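Long-range contact in CRISPR-associated protein CasA/Cse1 (PDB 4AN8), which serves as a subunit of the Cascade ribonucleoprotein complex and probably takes part in CRISPR-based adaptive immunity against foreign DNA: residues K380-L392 and L454-L466. Residues are numbered along the deposited sequence; the frame is centred on the assembly and turned at random.
Sequences KALKMAEELGQGL and LDLWREALRGAAL
Trp457 meets Ala381 and Ala385, one helical turn apart on the neighbouring helix, with different parts of its indole. With CG anti to the backbone N (chi1 -174°), the ring leaves segment 454-466 toward segment 380-392, and its NE1 donates a bent hydrogen bond of 2.6 Å to Ala381 O. That oxygen also accepts the helical bond from Ala385 N; the two donors reach it from opposite faces of the carbonyl plane, so the helix pattern stays intact. Alanine suits both positions because its lone methyl lets the wide ring come close: Ala381 CB sits over the five-membered ring in a CH-pi contact, 3.8 Å from its centroid, while Ala385 CB meets the ring edge 3.8 Å from CZ2. Leu461, one turn beyond Trp457, spreads its two branches over neighbouring residues, CD2 lying 3.7 Å from Ala385 CB and CD1 3.6 Å from Met384 CB. Further along, Leu388 slides past Leu461 and reaches the small Ala465 with CD2. Phe444 touches Ala381 and meets the indole, and Tyr433 touches Leu388 and Leu461, so helix 429-446 covers this side of the two segments, whose axes run nearly parallel (17°) in a helical bundle.

Only the end of Met384 extends toward the more open side, its flexible thioether bringing CE to 3.9 Å from CB of the poorly ordered Arg458, whose guanidinium pairs with Asp455. Lys380 contributes just its CB, against Leu454 CD1, and its amine leads away. Apolar contact therefore dominates, and one indole N-H bond onto a backbone carbonyl supplies the polar link and helps fix the ring's orientation.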
ATOM      1  N   LYS A 380      11.785  -0.672 -21.770  1.00 31.94           N
ATOM      2  CA  LYS A 380      11.472  -1.348 -23.032  1.00 31.94           C
ATOM      3  C   LYS A 380      10.358  -2.381 -22.859  1.00 31.94           C
ATOM      4  O   LYS A 380       9.418  -2.423 -23.637  1.00 31.94           O
ATOM      5  CB  LYS A 380      12.714  -2.058 -23.605  1.00 58.89           C
ATOM      6  CG  LYS A 380      13.836  -1.146 -24.097  1.00 58.89           C
ATOM      7  CD  LYS A 380      14.993  -1.978 -24.667  1.00 58.89           C
ATOM      8  CE  LYS A 380      16.245  -1.144 -24.942  1.00 58.89           C
ATOM      9  NZ  LYS A 380      15.987  -0.018 -25.885  1.00 58.89           N
ATOM     10  N   ALA A 381      10.499  -3.238 -21.851  1.00 31.40           N
ATOM     11  CA  ALA A 381       9.547  -4.314 -21.618  1.00 31.40           C
ATOM     12  C   ALA A 381       8.146  -3.745 -21.517  1.00 31.40           C
ATOM     13  O   ALA A 381       7.205  -4.282 -22.099  1.00 31.40           O
ATOM     14  CB  ALA A 381       9.895  -5.060 -20.334  1.00 21.17           C
ATOM     15  N   LEU A 382       8.011  -2.650 -20.773  1.00 28.43           N
ATOM     16  CA  LEU A 382       6.694  -2.097 -20.514  1.00 28.43           C
ATOM     17  C   LEU A 382       6.170  -1.400 -21.753  1.00 28.43           C
ATOM     18  O   LEU A 382       4.967  -1.300 -21.958  1.00 28.43           O
ATOM     19  CB  LEU A 382       6.725  -1.132 -19.325  1.00 30.15           C
ATOM     20  CG  LEU A 382       6.211  -1.706 -18.005  1.00 30.15           C
ATOM     21  CD1 LEU A 382       6.798  -3.073 -17.762  1.00 30.15           C
ATOM     22  CD2 LEU A 382       6.497  -0.753 -16.842  1.00 30.15           C
ATOM     23  N   LYS A 383       7.081  -0.900 -22.573  1.00 32.73           N
ATOM     24  CA  LYS A 383       6.691  -0.148 -23.758  1.00 32.73           C
ATOM     25  C   LYS A 383       6.153  -1.115 -24.814  1.00 32.73           C
ATOM     26  O   LYS A 383       5.089  -0.895 -25.381  1.00 32.73           O
ATOM     27  CB  LYS A 383       7.875   0.658 -24.297  1.00 73.12           C
ATOM     28  CG  LYS A 383       7.504   1.703 -25.333  1.00 73.12           C
ATOM     29  CD  LYS A 383       8.716   2.549 -25.702  1.00 73.12           C
ATOM     30  CE  LYS A 383       8.413   3.544 -26.824  1.00 73.12           C
ATOM     31  NZ  LYS A 383       8.204   2.879 -28.146  1.00 73.12           N
ATOM     32  N   MET A 384       6.884  -2.193 -25.050  1.00 34.19           N
ATOM     33  CA  MET A 384       6.395  -3.255 -25.914  1.00 34.19           C
ATOM     34  C   MET A 384       4.996  -3.675 -25.482  1.00 34.19           C
ATOM     35  O   MET A 384       4.067  -3.678 -26.297  1.00 34.19           O
ATOM     36  CB  MET A 384       7.341  -4.454 -25.878  1.00 62.08           C
ATOM     37  CG  MET A 384       8.722  -4.159 -26.434  1.00 62.08           C
ATOM     38  SD  MET A 384       9.991  -5.341 -25.922  1.00 62.08           S
ATOM     39  CE  MET A 384       9.271  -6.878 -26.496  1.00 62.08           C
ATOM     40  N   ALA A 385       4.836  -4.017 -24.198  1.00 27.15           N
ATOM     41  CA  ALA A 385       3.574  -4.536 -23.706  1.00 27.15           C
ATOM     42  C   ALA A 385       2.462  -3.518 -23.929  1.00 27.15           C
ATOM     43  O   ALA A 385       1.351  -3.890 -24.321  1.00 27.15           O
ATOM     44  CB  ALA A 385       3.684  -4.967 -22.245  1.00 17.97           C
ATOM     45  N   GLU A 386       2.761  -2.232 -23.751  1.00 24.64           N
ATOM     46  CA  GLU A 386       1.732  -1.200 -23.983  1.00 24.64           C
ATOM     47  C   GLU A 386       1.377  -1.017 -25.457  1.00 24.64           C
ATOM     48  O   GLU A 386       0.221  -0.745 -25.796  1.00 24.64           O
ATOM     49  CB  GLU A 386       2.098   0.165 -23.364  1.00 36.16           C
ATOM     50  CG  GLU A 386       2.187   0.189 -21.829  1.00 36.16           C
ATOM     51  CD  GLU A 386       0.823   0.122 -21.124  1.00 36.16           C
ATOM     52  OE1 GLU A 386      -0.217   0.358 -21.770  1.00 36.16           O
ATOM     53  OE2 GLU A 386       0.790  -0.172 -19.909  1.00 36.16           O
ATOM     54  N   GLU A 387       2.359  -1.146 -26.336  1.00 36.91           N
ATOM     55  CA  GLU A 387       2.099  -0.933 -27.748  1.00 36.91           C
ATOM     56  C   GLU A 387       1.223  -2.068 -28.277  1.00 36.91           C
ATOM     57  O   GLU A 387       0.247  -1.840 -28.985  1.00 36.91           O
ATOM     58  CB  GLU A 387       3.407  -0.837 -28.537  1.00 68.74           C
ATOM     59  CG  GLU A 387       4.140   0.485 -28.337  1.00 68.74           C
ATOM     60  CD  GLU A 387       5.443   0.579 -29.124  1.00 68.74           C
ATOM     61  OE1 GLU A 387       5.750  -0.362 -29.897  1.00 68.74           O
ATOM     62  OE2 GLU A 387       6.157   1.597 -28.962  1.00 68.74           O
ATOM     63  N   LEU A 388       1.579  -3.292 -27.914  1.00 30.82           N
ATOM     64  CA  LEU A 388       0.817  -4.445 -28.318  1.00 30.82           C
ATOM     65  C   LEU A 388      -0.614  -4.339 -27.774  1.00 30.82           C
ATOM     66  O   LEU A 388      -1.586  -4.534 -28.517  1.00 30.82           O
ATOM     67  CB  LEU A 388       1.523  -5.707 -27.841  1.00 27.27           C
ATOM     68  CG  LEU A 388       0.780  -7.013 -28.059  1.00 27.27           C
ATOM     69  CD1 LEU A 388       0.372  -7.117 -29.517  1.00 27.27           C
ATOM     70  CD2 LEU A 388       1.658  -8.154 -27.663  1.00 27.27           C
ATOM     71  N   GLY A 389      -0.741  -3.968 -26.496  1.00 31.24           N
ATOM     72  CA  GLY A 389      -2.041  -3.877 -25.851  1.00 31.24           C
ATOM     73  C   GLY A 389      -2.912  -2.821 -26.491  1.00 31.24           C
ATOM     74  O   GLY A 389      -4.142  -2.935 -26.510  1.00 31.24           O
ATOM     75  N   GLN A 390      -2.277  -1.782 -27.019  1.00 30.90           N
ATOM     76  CA  GLN A 390      -2.987  -0.738 -27.747  1.00 30.90           C
ATOM     77  C   GLN A 390      -3.461  -1.273 -29.125  1.00 30.90           C
ATOM     78  O   GLN A 390      -4.588  -1.007 -29.568  1.00 30.90           O
ATOM     79  CB  GLN A 390      -2.077   0.486 -27.910  1.00 58.07           C
ATOM     80  CG  GLN A 390      -2.813   1.813 -28.058  1.00 58.07           C
ATOM     81  CD  GLN A 390      -3.577   2.225 -26.797  1.00 58.07           C
ATOM     82  OE1 GLN A 390      -3.359   1.684 -25.708  1.00 58.07           O
ATOM     83  NE2 GLN A 390      -4.482   3.188 -26.949  1.00 58.07           N
ATOM     84  N   GLY A 391      -2.593  -2.032 -29.784  1.00 33.31           N
ATOM     85  CA  GLY A 391      -2.954  -2.723 -31.007  1.00 33.31           C
ATOM     86  C   GLY A 391      -4.124  -3.659 -30.776  1.00 33.31           C
ATOM     87  O   GLY A 391      -5.076  -3.669 -31.561  1.00 33.31           O
ATOM     88  N   LEU A 392      -4.072  -4.428 -29.688  1.00 35.71           N
ATOM     89  CA  LEU A 392      -5.177  -5.320 -29.324  1.00 35.71           C
ATOM     90  C   LEU A 392      -6.462  -4.557 -29.039  1.00 35.71           C
ATOM     91  O   LEU A 392      -7.539  -4.962 -29.484  1.00 35.71           O
ATOM     92  CB  LEU A 392      -4.813  -6.213 -28.133  1.00 32.67           C
ATOM     93  CG  LEU A 392      -3.711  -7.224 -28.452  1.00 32.67           C
ATOM     94  CD1 LEU A 392      -3.233  -7.994 -27.201  1.00 32.67           C
ATOM     95  CD2 LEU A 392      -4.145  -8.189 -29.571  1.00 32.67           C
ATOM     96  N   LEU A 454      14.585  -9.344 -22.025  1.00 42.06           N
ATOM     97  CA  LEU A 454      13.645  -8.792 -23.001  1.00 42.06           C
ATOM     98  C   LEU A 454      13.089  -9.891 -23.881  1.00 42.06           C
ATOM     99  O   LEU A 454      11.900  -9.889 -24.225  1.00 42.06           O
ATOM    100  CB  LEU A 454      14.310  -7.751 -23.895  1.00 50.64           C
ATOM    101  CG  LEU A 454      14.294  -6.293 -23.450  1.00 50.64           C
ATOM    102  CD1 LEU A 454      13.036  -5.960 -22.635  1.00 50.64           C
ATOM    103  CD2 LEU A 454      15.571  -5.975 -22.684  1.00 50.64           C
ATOM    104  N   ASP A 455      13.956 -10.833 -24.234  1.00 52.30           N
ATOM    105  CA  ASP A 455      13.577 -11.929 -25.110  1.00 52.30           C
ATOM    106  C   ASP A 455      12.527 -12.811 -24.459  1.00 52.30           C
ATOM    107  O   ASP A 455      11.554 -13.199 -25.103  1.00 52.30           O
ATOM    108  CB  ASP A 455      14.805 -12.750 -25.513  1.00 73.64           C
ATOM    109  CG  ASP A 455      15.809 -11.935 -26.312  1.00 73.64           C
ATOM    110  OD1 ASP A 455      15.384 -11.147 -27.188  1.00 73.64           O
ATOM    111  OD2 ASP A 455      17.023 -12.076 -26.053  1.00 73.64           O
ATOM    112  N   LEU A 456      12.714 -13.129 -23.185  1.00 43.46           N
ATOM    113  CA  LEU A 456      11.699 -13.883 -22.461  1.00 43.46           C
ATOM    114  C   LEU A 456      10.377 -13.116 -22.492  1.00 43.46           C
ATOM    115  O   LEU A 456       9.307 -13.700 -22.651  1.00 43.46           O
ATOM    116  CB  LEU A 456      12.133 -14.145 -21.017  1.00102.24           C
ATOM    117  CG  LEU A 456      13.180 -15.243 -20.821  1.00102.24           C
ATOM    118  CD1 LEU A 456      12.736 -16.535 -21.502  1.00102.24           C
ATOM    119  CD2 LEU A 456      14.556 -14.808 -21.323  1.00102.24           C
ATOM    120  N   TRP A 457      10.458 -11.797 -22.369  1.00 35.57           N
ATOM    121  CA  TRP A 457       9.261 -10.981 -22.284  1.00 35.57           C
ATOM    122  C   TRP A 457       8.526 -11.035 -23.614  1.00 35.57           C
ATOM    123  O   TRP A 457       7.298 -11.207 -23.654  1.00 35.57           O
ATOM    124  CB  TRP A 457       9.641  -9.546 -21.932  1.00 28.40           C
ATOM    125  CG  TRP A 457       8.485  -8.633 -21.685  1.00 28.40           C
ATOM    126  CD1 TRP A 457       8.215  -7.480 -22.343  1.00 28.40           C
ATOM    127  CD2 TRP A 457       7.457  -8.782 -20.688  1.00 28.40           C
ATOM    128  NE1 TRP A 457       7.084  -6.897 -21.832  1.00 28.40           N
ATOM    129  CE2 TRP A 457       6.594  -7.678 -20.818  1.00 28.40           C
ATOM    130  CE3 TRP A 457       7.178  -9.749 -19.711  1.00 28.40           C
ATOM    131  CZ2 TRP A 457       5.472  -7.499 -20.005  1.00 28.40           C
ATOM    132  CZ3 TRP A 457       6.057  -9.588 -18.913  1.00 28.40           C
ATOM    133  CH2 TRP A 457       5.216  -8.465 -19.063  1.00 28.40           C
ATOM    134  N   ARG A 458       9.283 -10.896 -24.700  1.00 34.69           N
ATOM    135  CA  ARG A 458       8.707 -10.925 -26.044  1.00 34.69           C
ATOM    136  C   ARG A 458       7.998 -12.246 -26.285  1.00 34.69           C
ATOM    137  O   ARG A 458       6.912 -12.279 -26.865  1.00 34.69           O
ATOM    138  CB  ARG A 458       9.764 -10.693 -27.119  1.00 99.82           C
ATOM    139  CG  ARG A 458       9.161 -10.522 -28.506  1.00 99.82           C
ATOM    140  CD  ARG A 458      10.196 -10.044 -29.506  1.00 99.82           C
ATOM    141  NE  ARG A 458      11.169  -9.156 -28.878  1.00 99.82           N
ATOM    142  CZ  ARG A 458      12.422  -9.503 -28.606  1.00 99.82           C
ATOM    143  NH1 ARG A 458      12.858 -10.716 -28.926  1.00 99.82           N
ATOM    144  NH2 ARG A 458      13.243  -8.636 -28.026  1.00 99.82           N
ATOM    145  N   GLU A 459       8.595 -13.329 -25.809  1.00 36.93           N
ATOM    146  CA  GLU A 459       7.931 -14.623 -25.869  1.00 36.93           C
ATOM    147  C   GLU A 459       6.615 -14.593 -25.093  1.00 36.93           C
ATOM    148  O   GLU A 459       5.586 -15.097 -25.565  1.00 36.93           O
ATOM    149  CB  GLU A 459       8.839 -15.726 -25.326  1.00111.78           C
ATOM    150  CG  GLU A 459      10.211 -15.782 -25.983  1.00111.78           C
ATOM    151  CD  GLU A 459      10.142 -15.867 -27.500  1.00111.78           C
ATOM    152  OE1 GLU A 459       9.105 -16.321 -28.033  1.00111.78           O
ATOM    153  OE2 GLU A 459      11.128 -15.472 -28.163  1.00111.78           O
ATOM    154  N   ALA A 460       6.641 -14.001 -23.902  1.00 31.06           N
ATOM    155  CA  ALA A 460       5.435 -13.950 -23.079  1.00 31.06           C
ATOM    156  C   ALA A 460       4.383 -13.063 -23.728  1.00 31.06           C
ATOM    157  O   ALA A 460       3.205 -13.380 -23.700  1.00 31.06           O
ATOM    158  CB  ALA A 460       5.760 -13.475 -21.666  1.00 27.81           C
ATOM    159  N   LEU A 461       4.813 -11.952 -24.322  1.00 32.91           N
ATOM    160  CA  LEU A 461       3.892 -11.085 -25.058  1.00 32.91           C
ATOM    161  C   LEU A 461       3.193 -11.854 -26.189  1.00 32.91           C
ATOM    162  O   LEU A 461       1.978 -11.747 -26.382  1.00 32.91           O
ATOM    163  CB  LEU A 461       4.623  -9.867 -25.628  1.00 46.49           C
ATOM    164  CG  LEU A 461       5.121  -8.832 -24.617  1.00 46.49           C
ATOM    165  CD1 LEU A 461       5.802  -7.667 -25.310  1.00 46.49           C
ATOM    166  CD2 LEU A 461       3.969  -8.340 -23.779  1.00 46.49           C
ATOM    167  N   ARG A 462       3.970 -12.639 -26.928  1.00 38.87           N
ATOM    168  CA  ARG A 462       3.424 -13.433 -28.025  1.00 38.87           C
ATOM    169  C   ARG A 462       2.351 -14.395 -27.505  1.00 38.87           C
ATOM    170  O   ARG A 462       1.212 -14.402 -27.984  1.00 38.87           O
ATOM    171  CB  ARG A 462       4.552 -14.190 -28.732  1.00 73.52           C
ATOM    172  CG  ARG A 462       4.321 -14.437 -30.210  1.00 73.52           C
ATOM    173  CD  ARG A 462       5.618 -14.805 -30.925  1.00 73.52           C
ATOM    174  NE  ARG A 462       6.017 -13.789 -31.904  1.00 73.52           N
ATOM    175  CZ  ARG A 462       7.199 -13.174 -31.920  1.00 73.52           C
ATOM    176  NH1 ARG A 462       8.122 -13.469 -31.011  1.00 73.52           N
ATOM    177  NH2 ARG A 462       7.467 -12.266 -32.852  1.00 73.52           N
ATOM    178  N   GLY A 463       2.709 -15.180 -26.493  1.00 38.78           N
ATOM    179  CA  GLY A 463       1.800 -16.156 -25.928  1.00 38.78           C
ATOM    180  C   GLY A 463       0.572 -15.508 -25.337  1.00 38.78           C
ATOM    181  O   GLY A 463      -0.541 -16.044 -25.444  1.00 38.78           O
ATOM    182  N   ALA A 464       0.757 -14.356 -24.695  1.00 32.20           N
ATOM    183  CA  ALA A 464      -0.380 -13.652 -24.118  1.00 32.20           C
ATOM    184  C   ALA A 464      -1.346 -13.248 -25.223  1.00 32.20           C
ATOM    185  O   ALA A 464      -2.549 -13.487 -25.125  1.00 32.20           O
ATOM    186  CB  ALA A 464       0.089 -12.420 -23.327  1.00 38.63           C
ATOM    187  N   ALA A 465      -0.812 -12.611 -26.265  1.00 27.31           N
ATOM    188  CA  ALA A 465      -1.625 -12.184 -27.407  1.00 27.31           C
ATOM    189  C   ALA A 465      -2.311 -13.379 -28.117  1.00 27.31           C
ATOM    190  O   ALA A 465      -3.532 -13.367 -28.318  1.00 27.31           O
ATOM    191  CB  ALA A 465      -0.781 -11.372 -28.394  1.00 23.91           C
ATOM    192  N   LEU A 466      -1.521 -14.398 -28.462  1.00 42.52           N
ATOM    193  CA  LEU A 466      -2.022 -15.637 -29.084  1.00 42.52           C
ATOM    194  C   LEU A 466      -3.106 -16.308 -28.266  1.00 42.52           C
ATOM    195  O   LEU A 466      -4.148 -16.676 -28.792  1.00 42.52           O
ATOM    196  CB  LEU A 466      -0.889 -16.639 -29.293  1.00 44.41           C
ATOM    197  CG  LEU A 466      -0.003 -16.409 -30.510  1.00 44.41           C
ATOM    198  CD1 LEU A 466       1.260 -17.256 -30.428  1.00 44.41           C
ATOM    199  CD2 LEU A 466      -0.773 -16.700 -31.775  1.00 44.41           C
TER